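Local coordinates for hemolysin-like protein containing CBS domains (Oenococcus oeni, PDB 3OCO), which is of unknown function; this piece is the CBS-domain pair of a UPF0053-family membrane protein that as a whole may bind flavin adenine dinucleotide, at residues 96-99 and 100-104. Numbering follows the deposited sequence.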
loop_
_atom_site.group_PDB
_atom_site.type_symbol
_atom_site.label_atom_id
_atom_site.label_comp_id
_atom_site.label_asym_id
_atom_site.label_seq_id
_atom_site.Cartn_x
_atom_site.Cartn_y
_atom_site.Cartn_z
ATOM N N VAL A 96 -3.744 -14.532 -7.959
ATOM C CA VAL A 96 -3.963 -15.904 -7.537
ATOM C C VAL A 96 -5.406 -16.028 -7.023
ATOM O O VAL A 96 -5.958 -15.091 -6.439
ATOM C CB VAL A 96 -2.919 -16.358 -6.498
ATOM C CG1 VAL A 96 -3.130 -15.638 -5.171
ATOM C CG2 VAL A 96 -2.973 -17.865 -6.313
ATOM N N SER A 97 -6.039 -17.162 -7.284
ATOM C CA SER A 97 -7.394 -17.354 -6.801
ATOM C C SER A 97 -7.389 -18.351 -5.658
ATOM O O SER A 97 -6.559 -19.268 -5.612
ATOM C CB SER A 97 -8.321 -17.802 -7.936
ATOM O OG SER A 97 -7.900 -19.029 -8.506
ATOM N N VAL A 98 -8.301 -18.152 -4.716
ATOM C CA VAL A 98 -8.372 -18.997 -3.531
ATOM C C VAL A 98 -9.839 -19.182 -3.171
ATOM O O VAL A 98 -10.643 -18.281 -3.431
ATOM C CB VAL A 98 -7.630 -18.350 -2.323
ATOM C CG1 VAL A 98 -6.242 -17.846 -2.732
ATOM C CG2 VAL A 98 -8.431 -17.204 -1.730
ATOM N N PRO A 99 -10.190 -20.340 -2.557
ATOM C CA PRO A 99 -11.570 -20.638 -2.148
ATOM C C PRO A 99 -11.989 -19.837 -0.920
ATOM O O PRO A 99 -11.126 -19.455 -0.123
ATOM C CB PRO A 99 -11.528 -22.136 -1.796
ATOM C CG PRO A 99 -10.083 -22.585 -1.965
ATOM C CD PRO A 99 -9.240 -21.353 -2.061
ATOM N N GLU A 100 -13.290 -19.588 -0.769
ATOM C CA GLU A 100 -13.807 -18.826 0.378
ATOM C C GLU A 100 -13.317 -19.333 1.723
ATOM O O GLU A 100 -13.215 -18.572 2.687
ATOM C CB GLU A 100 -15.333 -18.835 0.389
ATOM C CG GLU A 100 -15.968 -17.850 -0.548
ATOM C CD GLU A 100 -17.392 -18.219 -0.886
ATOM O OE1 GLU A 100 -18.067 -18.852 -0.046
ATOM O OE2 GLU A 100 -17.839 -17.888 -1.999
ATOM N N ASN A 101 -13.022 -20.622 1.800
ATOM C CA ASN A 101 -12.720 -21.231 3.086
ATOM C C ASN A 101 -11.228 -21.352 3.407
ATOM O O ASN A 101 -10.874 -21.877 4.456
ATOM C CB ASN A 101 -13.421 -22.588 3.235
ATOM C CG ASN A 101 -13.028 -23.564 2.145
ATOM O OD1 ASN A 101 -11.933 -24.126 2.160
ATOM N ND2 ASN A 101 -13.919 -23.760 1.179
HETATM N N MSE A 102 -10.352 -20.871 2.529
HETATM C CA MSE A 102 -8.923 -20.935 2.839
HETATM C C MSE A 102 -8.608 -20.089 4.069
HETATM O O MSE A 102 -9.071 -18.961 4.189
HETATM C CB MSE A 102 -8.062 -20.474 1.664
HETATM C CG MSE A 102 -6.754 -21.241 1.537
HETATM SE SE MSE A 102 -5.508 -20.480 0.247
HETATM C CE MSE A 102 -4.433 -22.070 -0.114
ATOM N N LYS A 103 -7.830 -20.651 4.987
ATOM C CA LYS A 103 -7.399 -19.915 6.165
ATOM C C LYS A 103 -6.512 -18.756 5.733
ATOM O O LYS A 103 -5.656 -18.903 4.863
ATOM C CB LYS A 103 -6.642 -20.826 7.131
ATOM C CG LYS A 103 -7.349 -21.082 8.458
ATOM C CD LYS A 103 -8.601 -21.923 8.277
ATOM C CE LYS A 103 -9.077 -22.497 9.619
ATOM N NZ LYS A 103 -8.008 -23.327 10.269
ATOM N N VAL A 104 -6.720 -17.606 6.356
ATOM C CA VAL A 104 -6.026 -16.389 5.968
ATOM C C VAL A 104 -4.523 -16.557 5.710
ATOM O O VAL A 104 -4.046 -16.199 4.639
ATOM C CB VAL A 104 -6.306 -15.261 6.965
ATOM C CG1 VAL A 104 -5.467 -14.061 6.646
ATOM C CG2 VAL A 104 -7.790 -14.903 6.922
#
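A type I beta turn from Pro99 to Met102 closes the end of strand 96-99, and the contact is a local one between Val98 and Pro99 of the strand and Met102 in the connection to helix 104-113. It lies at the surface of the second CBS domain, in the beta-alpha connection leading from an outermost strand of the four-stranded sheet into the helix, which begins right after Lys103 at the N-cap position. The turn is closed by the backbone hydrogen bond from Met102 N to Pro99 O, 3.1 Å long and nearly straight at the hydrogen (173°). Glu100 and Asn101 occupy the two corners. Glu100 OE2 is hydrogen-bonded to Ser129 OG, and the backbone of Glu100 is hydrogen-bonded to Ser23. At Asn101, CG sits between the backbone N and the carbonyl carbon (chi1 58°), which brings ND2 to 4.1 Å from Pro99 CB. Met102, present as selenomethionine, points its CB toward the strand: this atom lies 4.0 Å from Pro99 CD, and the chain, extended beyond CG (chi2 -170°), carries the selenium on to Val98. There the two side chains cross at about a right angle. Val107 and Glu110 of helix 104-113 also touch Met102, which thus bridges strand and helix. Met102 SE, one atom short of the CE end, rests 4.0 Å from both Val98 CB and Val98 CG1.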